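Local coordinates for exported protein (Bacteroides fragilis, PDB 3MSW), which is of unknown function but is a putative exported protein built as a single-layer antiparallel sheet of beta-hairpin repeats, at residues 22-26 and 35-39; 68-72 and 84-88; 97-102 and 114-119. All blocks are in the same frame, centred on the assembly; numbering follows the deposited sequence. Where two conformers were deposited one is given.

Contact 1 of 3, residues 22-26 and 35-39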
loop_
_atom_site.group_PDB
_atom_site.type_symbol
_atom_site.label_atom_id
_atom_site.label_comp_id
_atom_site.label_asym_id
_atom_site.label_seq_id
_atom_site.Cartn_x
_atom_site.Cartn_y
_atom_site.Cartn_z
ATOM N N ARG A 22 -3.002 8.163 7.920
ATOM C CA ARG A 22 -3.185 7.144 8.940
ATOM C C ARG A 22 -1.835 6.982 9.620
ATOM O O ARG A 22 -0.843 6.673 8.945
ATOM C CB ARG A 22 -3.668 5.785 8.373
ATOM C CG ARG A 22 -3.549 4.666 9.461
ATOM C CD ARG A 22 -4.297 3.415 9.035
ATOM N NE ARG A 22 -5.715 3.731 8.895
ATOM C CZ ARG A 22 -6.626 2.902 8.408
ATOM N NH1 ARG A 22 -6.280 1.685 8.019
ATOM N NH2 ARG A 22 -7.889 3.288 8.297
ATOM N N GLU A 23 -1.798 7.188 10.943
ATOM C CA GLU A 23 -0.550 7.028 11.698
ATOM C C GLU A 23 -0.625 5.788 12.575
ATOM O O GLU A 23 -1.613 5.595 13.270
ATOM C CB GLU A 23 -0.227 8.289 12.508
ATOM C CG GLU A 23 1.201 8.235 13.042
ATOM C CD GLU A 23 1.697 9.506 13.711
ATOM O OE1 GLU A 23 1.130 10.584 13.427
ATOM O OE2 GLU A 23 2.643 9.423 14.527
ATOM N N ILE A 24 0.419 4.950 12.534
ATOM C CA ILE A 24 0.494 3.694 13.282
ATOM C C ILE A 24 1.401 3.858 14.459
ATOM O O ILE A 24 2.529 4.319 14.294
ATOM C CB ILE A 24 0.962 2.509 12.380
ATOM C CG1 ILE A 24 0.231 2.442 10.993
ATOM C CG2 ILE A 24 0.993 1.154 13.144
ATOM C CD1 ILE A 24 -1.189 2.168 11.002
ATOM N N TYR A 25 0.951 3.386 15.636
ATOM C CA TYR A 25 1.715 3.455 16.898
ATOM C C TYR A 25 1.828 2.127 17.561
ATOM O O TYR A 25 0.963 1.281 17.393
ATOM C CB TYR A 25 1.010 4.357 17.926
ATOM C CG TYR A 25 0.759 5.778 17.468
ATOM C CD1 TYR A 25 -0.393 6.110 16.760
ATOM C CD2 TYR A 25 1.650 6.800 17.783
ATOM C CE1 TYR A 25 -0.632 7.417 16.340
ATOM C CE2 TYR A 25 1.409 8.116 17.393
ATOM C CZ TYR A 25 0.263 8.420 16.676
ATOM O OH TYR A 25 0.039 9.705 16.260
ATOM N N ALA A 26 2.846 1.996 18.439
ATOM C CA ALA A 26 3.008 0.853 19.319
ATOM C C ALA A 26 3.350 1.429 20.678
ATOM O O ALA A 26 3.965 2.508 20.752
ATOM C CB ALA A 26 4.144 -0.037 18.818
ATOM N N LEU A 35 2.505 6.292 23.248
ATOM C CA LEU A 35 2.427 5.477 22.047
ATOM C C LEU A 35 3.489 6.005 21.096
ATOM O O LEU A 35 3.478 7.186 20.748
ATOM C CB LEU A 35 1.013 5.558 21.424
ATOM C CG LEU A 35 -0.118 4.951 22.251
ATOM C CD1 LEU A 35 -1.474 5.367 21.692
ATOM C CD2 LEU A 35 -0.002 3.436 22.310
ATOM N N ASN A 36 4.423 5.150 20.715
ATOM C CA ASN A 36 5.506 5.541 19.826
ATOM C C ASN A 36 5.105 5.410 18.353
ATOM O O ASN A 36 4.613 4.353 17.950
ATOM C CB ASN A 36 6.774 4.717 20.105
ATOM C CG ASN A 36 7.208 4.776 21.538
ATOM O OD1 ASN A 36 7.172 3.773 22.251
ATOM N ND2 ASN A 36 7.542 5.972 22.015
ATOM N N PRO A 37 5.411 6.438 17.528
ATOM C CA PRO A 37 5.109 6.332 16.086
ATOM C C PRO A 37 5.961 5.272 15.422
ATOM O O PRO A 37 7.120 5.069 15.795
ATOM C CB PRO A 37 5.396 7.730 15.530
ATOM C CG PRO A 37 6.246 8.399 16.536
ATOM C CD PRO A 37 6.049 7.729 17.866
ATOM N N VAL A 38 5.361 4.541 14.493
ATOM C CA VAL A 38 6.032 3.460 13.782
ATOM C C VAL A 38 5.926 3.690 12.281
ATOM O O VAL A 38 6.911 3.537 11.547
ATOM C CB VAL A 38 5.434 2.066 14.209
ATOM C CG1 VAL A 38 5.921 0.942 13.302
ATOM C CG2 VAL A 38 5.783 1.738 15.664
ATOM N N LYS A 39 4.709 4.025 11.813
ATOM C CA LYS A 39 4.450 4.142 10.395
ATOM C C LYS A 39 3.437 5.227 10.154
ATOM O O LYS A 39 2.631 5.539 11.038
ATOM C CB LYS A 39 3.886 2.777 9.884
ATOM C CG LYS A 39 4.453 2.276 8.551
ATOM C CD LYS A 39 5.912 1.817 8.690
ATOM C CE LYS A 39 6.117 0.341 8.462
ATOM N NZ LYS A 39 7.552 0.026 8.547
#
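I24 and K39 pair across a beta hairpin whose arms, strands 18-27 and 35-46, lie toward the N-terminal end of a single-layer antiparallel sheet. A classic beta bulge interrupts the pairing: V38 and K39 both face I24. The I24 O carbonyl accepts V38 N at 2.8 Å and, more weakly, K39 N at 3.3 Å. In return I24 N gives K39 O a short, nearly straight bond of 2.7 Å. Beyond the bulge Y25 and P37 form a non-hydrogen-bonded pair. A26 and N36 then bond through their backbones in both directions.

The side chains divide between the two faces. With CG anti to its own carbonyl carbon (chi1 -58°), Y25 carries its ring alongside L35 and P37. Its CD2 lies 3.5 Å from L35 O, and its CB meets L35 CB at 3.7 Å. The Y25 and L35 side chains cross at about a right angle. E23 runs beside P37 on the same face as Y25, its OE2 3.4 Å from P37 CB, and W66 of strand 65-77 touches both residues. On the other face the I24 branch CG1 packs on K39 CB, and A26 CB meets V38 CG2 at 4.0 Å. F8 packs against I24 and A26 there.

The charged ends of R22 and K39 look to other strands. R22 NE makes a salt bridge to D12, and the bent K39 chain takes its NZ to E69. Across the hairpin itself the contact is therefore backbone bonding padded by apolar carbons. One carbonyl, I24 O, serves two successive N-H groups, and that sharing accommodates the extra residue of the bulge.

Contact 2 of 3, residues 68-72 and 84-88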
loop_
_atom_site.group_PDB
_atom_site.type_symbol
_atom_site.label_atom_id
_atom_site.label_comp_id
_atom_site.label_asym_id
_atom_site.label_seq_id
_atom_site.Cartn_x
_atom_site.Cartn_y
_atom_site.Cartn_z
ATOM N N THR A 68 10.860 8.113 3.866
ATOM C CA THR A 68 10.118 7.540 2.745
ATOM C C THR A 68 10.425 6.028 2.690
ATOM O O THR A 68 11.603 5.626 2.696
ATOM C CB THR A 68 10.551 8.243 1.443
ATOM O OG1 THR A 68 10.508 9.663 1.597
ATOM C CG2 THR A 68 9.723 7.839 0.272
ATOM N N GLU A 69 9.379 5.212 2.687
ATOM C CA GLU A 69 9.524 3.758 2.641
ATOM C C GLU A 69 9.013 3.193 1.311
ATOM O O GLU A 69 9.723 2.431 0.638
ATOM C CB GLU A 69 8.797 3.109 3.841
ATOM C CG GLU A 69 8.735 1.582 3.766
ATOM C CD GLU A 69 8.174 0.860 4.975
ATOM O OE1 GLU A 69 8.692 1.071 6.090
ATOM O OE2 GLU A 69 7.291 -0.004 4.790
ATOM N N SER A 70 7.780 3.571 0.926
ATOM C CA SER A 70 7.183 3.031 -0.274
ATOM C C SER A 70 6.057 3.899 -0.816
ATOM O O SER A 70 5.636 4.848 -0.163
ATOM C CB SER A 70 6.649 1.624 -0.008
ATOM O OG SER A 70 5.532 1.638 0.859
ATOM N N ARG A 71 5.564 3.537 -2.016
ATOM C CA ARG A 71 4.460 4.235 -2.663
ATOM C C ARG A 71 3.565 3.209 -3.369
ATOM O O ARG A 71 4.092 2.280 -3.982
ATOM C CB ARG A 71 5.033 5.251 -3.653
ATOM C CG ARG A 71 3.968 6.056 -4.386
ATOM C CD ARG A 71 4.534 7.346 -4.903
ATOM N NE ARG A 71 4.596 8.335 -3.839
ATOM C CZ ARG A 71 5.080 9.559 -3.991
ATOM N NH1 ARG A 71 5.532 9.959 -5.177
ATOM N NH2 ARG A 71 5.109 10.399 -2.963
ATOM N N THR A 72 2.217 3.349 -3.232
ATOM C CA THR A 72 1.238 2.474 -3.877
ATOM C C THR A 72 0.332 3.359 -4.721
ATOM O O THR A 72 -0.252 4.320 -4.209
ATOM C CB THR A 72 0.441 1.656 -2.848
ATOM O OG1 THR A 72 1.333 0.923 -2.020
ATOM C CG2 THR A 72 -0.550 0.685 -3.508
ATOM N N GLU A 84 0.124 -0.544 -8.309
ATOM C CA GLU A 84 1.571 -0.654 -8.452
ATOM C C GLU A 84 2.199 -0.266 -7.145
ATOM O O GLU A 84 1.983 0.855 -6.652
ATOM C CB GLU A 84 2.128 0.236 -9.578
ATOM C CG GLU A 84 1.809 -0.294 -10.969
ATOM C CD GLU A 84 2.328 0.536 -12.128
ATOM O OE1 GLU A 84 3.080 1.508 -11.888
ATOM O OE2 GLU A 84 1.947 0.232 -13.278
ATOM N N TYR A 85 3.038 -1.171 -6.625
ATOM C CA TYR A 85 3.760 -0.977 -5.379
ATOM C C TYR A 85 5.232 -0.739 -5.690
ATOM O O TYR A 85 5.859 -1.563 -6.348
ATOM C CB TYR A 85 3.590 -2.234 -4.510
ATOM C CG TYR A 85 4.399 -2.213 -3.237
ATOM C CD1 TYR A 85 4.043 -1.387 -2.173
ATOM C CD2 TYR A 85 5.496 -3.053 -3.075
ATOM C CE1 TYR A 85 4.754 -1.402 -0.978
ATOM C CE2 TYR A 85 6.249 -3.035 -1.902
ATOM C CZ TYR A 85 5.858 -2.227 -0.848
ATOM O OH TYR A 85 6.586 -2.214 0.313
ATOM N N SER A 86 5.780 0.389 -5.220
ATOM C CA SER A 86 7.178 0.759 -5.435
ATOM C C SER A 86 7.885 0.950 -4.095
ATOM O O SER A 86 7.277 1.420 -3.136
ATOM C CB SER A 86 7.273 2.049 -6.244
ATOM O OG SER A 86 6.801 1.871 -7.570
ATOM N N VAL A 87 9.162 0.588 -4.034
ATOM C CA VAL A 87 9.960 0.696 -2.813
ATOM C C VAL A 87 10.921 1.867 -2.993
ATOM O O VAL A 87 11.543 1.992 -4.055
ATOM C CB VAL A 87 10.709 -0.644 -2.524
ATOM C CG1 VAL A 87 11.579 -0.543 -1.274
ATOM C CG2 VAL A 87 9.726 -1.791 -2.371
ATOM N N TRP A 88 11.048 2.721 -1.957
ATOM C CA TRP A 88 11.984 3.844 -2.002
ATOM C C TRP A 88 13.420 3.310 -1.983
ATOM O O TRP A 88 13.777 2.505 -1.105
ATOM C CB TRP A 88 11.752 4.813 -0.828
ATOM C CG TRP A 88 12.696 5.981 -0.805
ATOM C CD1 TRP A 88 13.749 6.174 0.046
ATOM C CD2 TRP A 88 12.690 7.104 -1.699
ATOM N NE1 TRP A 88 14.393 7.350 -0.260
ATOM C CE2 TRP A 88 13.745 7.959 -1.303
ATOM C CE3 TRP A 88 11.868 7.492 -2.773
ATOM C CZ2 TRP A 88 14.014 9.162 -1.957
ATOM C CZ3 TRP A 88 12.128 8.694 -3.412
ATOM C CH2 TRP A 88 13.171 9.529 -2.983
HETATM O O HOH W 1 5.955 -0.281 2.537
HETATM O O HOH W 2 12.312 1.566 1.412
#
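Y85 holds CG anti to the backbone N (chi1 175°), which lays its ring alongside S70 and T72 of the partner strand. S70 turns OG between its own N and carbonyl carbon (chi1 69°), toward the same ring. Y85 CE1 then lies 3.6 Å from S70 OG, and T72 OG1 sits at the ring edge, close to its plane. One water joins S70 OG, Y85 OH and E69 OE2, donating to the carboxylate. It links two side chains of strand 65-77 to the tyrosine hydroxyl of strand 80-89 and helps to fix that hydroxyl. The other carboxylate oxygen, E69 OE1, bonds K39.

T68 and W88 form the other side-chain contact. T68 CB stands over the five-membered ring of W88, 3.9 Å from its centroid and close to the ring normal, a CH-pi contact. The methyl T68 CG2 lies over the same indole, offset toward the rim and 3.6 Å from W88 CD2. F95 meets the W88 ring edge to face.

Between these groups R71 and S86 form a hydrogen-bonded antiparallel pair. S86 N reaches R71 O at 2.8 Å in a nearly straight bond. W88 N approaches E69 O from above the carbonyl plane, at 2.9 Å, and a second water donates to that same oxygen and to W88 O.

The hairpin of strands 65-77 and 80-89 occupies the middle of the sheet. Strand 51-60 flanks it, where E69 and S70 both face T56 in a classic beta bulge and R71 bonds S55. Strand 94-105 lies beyond the other arm, with L97 against E84 and S86.

Contact 3 of 3, residues 97-102 and 114-119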
loop_
_atom_site.group_PDB
_atom_site.type_symbol
_atom_site.label_atom_id
_atom_site.label_comp_id
_atom_site.label_asym_id
_atom_site.label_seq_id
_atom_site.Cartn_x
_atom_site.Cartn_y
_atom_site.Cartn_z
ATOM N N LEU A 97 9.928 0.177 -8.929
ATOM C CA LEU A 97 8.701 -0.611 -9.124
ATOM C C LEU A 97 8.973 -2.017 -8.577
ATOM O O LEU A 97 10.033 -2.553 -8.852
ATOM C CB LEU A 97 8.336 -0.657 -10.628
ATOM C CG LEU A 97 7.478 0.497 -11.179
ATOM C CD1 LEU A 97 7.341 0.399 -12.684
ATOM C CD2 LEU A 97 6.082 0.502 -10.567
ATOM N N SER A 98 8.104 -2.556 -7.700
ATOM C CA SER A 98 8.373 -3.855 -7.083
ATOM C C SER A 98 7.285 -4.912 -7.368
ATOM O O SER A 98 7.599 -6.030 -7.810
ATOM C CB SER A 98 8.607 -3.682 -5.583
ATOM O OG SER A 98 8.673 -4.896 -4.849
ATOM N N LYS A 99 6.019 -4.574 -7.072
ATOM C CA LYS A 99 4.880 -5.485 -7.254
ATOM C C LYS A 99 3.753 -4.809 -8.014
ATOM O O LYS A 99 3.554 -3.595 -7.893
ATOM C CB LYS A 99 4.342 -6.008 -5.894
ATOM C CG LYS A 99 5.362 -6.769 -5.012
ATOM C CD LYS A 99 5.709 -8.210 -5.524
ATOM C CE LYS A 99 4.547 -9.145 -5.921
ATOM N NZ LYS A 99 3.856 -9.796 -4.768
ATOM N N LYS A 100 3.003 -5.595 -8.791
ATOM C CA LYS A 100 1.840 -5.071 -9.510
ATOM C C LYS A 100 0.692 -6.036 -9.366
ATOM O O LYS A 100 0.890 -7.257 -9.483
ATOM C CB LYS A 100 2.162 -4.786 -10.979
ATOM C CG LYS A 100 1.015 -4.120 -11.745
ATOM C CD LYS A 100 1.344 -3.950 -13.210
ATOM C CE LYS A 100 0.508 -2.858 -13.844
ATOM N NZ LYS A 100 0.703 -2.816 -15.317
ATOM N N TYR A 101 -0.507 -5.505 -9.088
ATOM C CA TYR A 101 -1.712 -6.325 -8.981
ATOM C C TYR A 101 -2.789 -5.801 -9.872
ATOM O O TYR A 101 -2.980 -4.580 -9.941
ATOM C CB TYR A 101 -2.250 -6.412 -7.536
ATOM C CG TYR A 101 -1.161 -6.744 -6.553
ATOM C CD1 TYR A 101 -0.749 -8.058 -6.357
ATOM C CD2 TYR A 101 -0.522 -5.744 -5.829
ATOM C CE1 TYR A 101 0.326 -8.363 -5.520
ATOM C CE2 TYR A 101 0.552 -6.034 -4.994
ATOM C CZ TYR A 101 0.959 -7.345 -4.826
ATOM O OH TYR A 101 1.978 -7.643 -3.968
ATOM N N ILE A 102 -3.502 -6.726 -10.549
ATOM C CA ILE A 102 -4.632 -6.367 -11.413
ATOM C C ILE A 102 -5.872 -7.138 -10.941
ATOM O O ILE A 102 -5.814 -8.364 -10.778
ATOM C CB ILE A 102 -4.384 -6.559 -12.947
ATOM C CG1 ILE A 102 -3.186 -5.723 -13.459
ATOM C CG2 ILE A 102 -5.656 -6.224 -13.747
ATOM C CD1 ILE A 102 -2.775 -6.053 -14.924
ATOM N N GLN A 114 -7.849 -12.235 -10.856
ATOM C CA GLN A 114 -6.826 -11.451 -10.176
ATOM C C GLN A 114 -5.470 -11.917 -10.645
ATOM O O GLN A 114 -5.288 -13.102 -10.912
ATOM C CB GLN A 114 -6.988 -11.486 -8.646
ATOM C CG GLN A 114 -6.779 -12.852 -8.008
ATOM C CD GLN A 114 -7.348 -12.902 -6.610
ATOM O OE1 GLN A 114 -8.192 -13.737 -6.291
ATOM N NE2 GLN A 114 -6.884 -12.028 -5.739
ATOM N N TYR A 115 -4.548 -10.970 -10.804
ATOM C CA TYR A 115 -3.197 -11.174 -11.285
ATOM C C TYR A 115 -2.223 -10.471 -10.353
ATOM O O TYR A 115 -2.509 -9.354 -9.884
ATOM C CB TYR A 115 -3.030 -10.593 -12.708
ATOM C CG TYR A 115 -3.985 -11.153 -13.730
ATOM C CD1 TYR A 115 -5.240 -10.577 -13.933
ATOM C CD2 TYR A 115 -3.603 -12.194 -14.569
ATOM C CE1 TYR A 115 -6.123 -11.090 -14.882
ATOM C CE2 TYR A 115 -4.477 -12.716 -15.517
ATOM C CZ TYR A 115 -5.733 -12.155 -15.679
ATOM O OH TYR A 115 -6.585 -12.679 -16.619
ATOM N N ALA A 116 -1.055 -11.088 -10.127
ATOM C CA ALA A 116 0.029 -10.490 -9.301
ATOM C C ALA A 116 1.322 -10.666 -10.069
ATOM O O ALA A 116 1.519 -11.709 -10.710
ATOM C CB ALA A 116 0.148 -11.201 -7.959
ATOM N N TYR A 117 2.177 -9.655 -10.019
ATOM C CA TYR A 117 3.453 -9.619 -10.722
ATOM C C TYR A 117 4.507 -9.109 -9.792
ATOM O O TYR A 117 4.230 -8.268 -8.935
ATOM C CB TYR A 117 3.421 -8.644 -11.936
ATOM C CG TYR A 117 2.319 -8.911 -12.933
ATOM C CD1 TYR A 117 1.019 -8.470 -12.697
ATOM C CD2 TYR A 117 2.565 -9.638 -14.100
ATOM C CE1 TYR A 117 -0.010 -8.730 -13.599
ATOM C CE2 TYR A 117 1.544 -9.881 -15.023
ATOM C CZ TYR A 117 0.259 -9.418 -14.766
ATOM O OH TYR A 117 -0.785 -9.655 -15.630
ATOM N N LYS A 118 5.747 -9.492 -10.078
ATOM C CA LYS A 118 6.907 -9.013 -9.363
ATOM C C LYS A 118 7.852 -8.466 -10.430
ATOM O O LYS A 118 7.987 -9.063 -11.499
ATOM C CB LYS A 118 7.560 -10.186 -8.591
ATOM C CG LYS A 118 8.656 -9.753 -7.620
ATOM C CD LYS A 118 9.094 -10.895 -6.691
ATOM C CE LYS A 118 8.446 -10.833 -5.319
ATOM N NZ LYS A 118 7.072 -11.416 -5.305
HETATM N N MSE A 119 8.499 -7.351 -10.146
HETATM C CA MSE A 119 9.423 -6.742 -11.101
HETATM C C MSE A 119 10.732 -7.517 -11.183
HETATM O O MSE A 119 11.313 -7.853 -10.151
HETATM C CB MSE A 119 9.685 -5.257 -10.721
HETATM C CG MSE A 119 10.721 -4.540 -11.631
HETATM SE SE MSE A 119 10.156 -4.566 -13.514
HETATM C CE MSE A 119 8.741 -3.322 -13.464
#
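L97 begins the segment by meeting the selenomethionine at position 119: L97 CB lies 3.9 Å from M119 CE, and L97 O is 3.3 Å from M119 CB. The M119 chain bends at chi2 and chi3, which folds its methyl back toward the leucine. S98 O then accepts M119 N, which comes in from above the carbonyl plane. K99 follows, its side chain curled through successive bends. K99 CE lies 3.2 Å from Y117 O, and K99 NZ bonds the hydroxyl of Y101 on its own strand. K118 NZ is 3.6 Å from K99 NZ, so two like charges sit close, which probably disfavours full protonation of both. K118 also has a weak, long ion pair with E129.

K100 pairs with Y117 by backbone bonds in both directions. This is the regular two-residue rhythm of an antiparallel hairpin, here strands 94-105 and 111-120 of the single-layer sheet. Strands 80-89 and 125-133 flank it; S98 and K99 both face Y85 in a classic beta bulge. The K100 carbonyl oxygen also lies in the plane of the Y117 ring, at its edge, 3.4 Å from Y117 CD1.

Y101 carries CG anti to its carbonyl carbon (chi1 -48°), and this sets the ring beside A116. Y101 CD1 is 3.6 Å from A116 CB, an apolar contact on the same face as the lysine pair. I102 turns to the other face, that of Y115 and Y117. In one of its two conformers its CD1 comes near the Y117 ring, while I102 O takes Y115 N in the carbonyl plane at 2.9 Å.

Overall arrangement
From the N terminus, contact 1 closes first, joining 22-26 to 35-39 across an eight-residue connection. Contact 2 follows and contact 3 comes last, each across eleven residues. The three loops run in series and none nests in or crosses another. All belong to one nine-strand antiparallel sheet whose strands lie in chain order. Contacts 1 and 2 touch through the K39-E69 salt bridge, though their centres are 18 Å apart. Contacts 2 and 3 adjoin: strands 80-89 and 94-105 are neighbours, and Y85 probably bonds S98 and K99 through the backbone. Contacts 1 and 3 do not touch; they lie on opposite sides of the chain's centre.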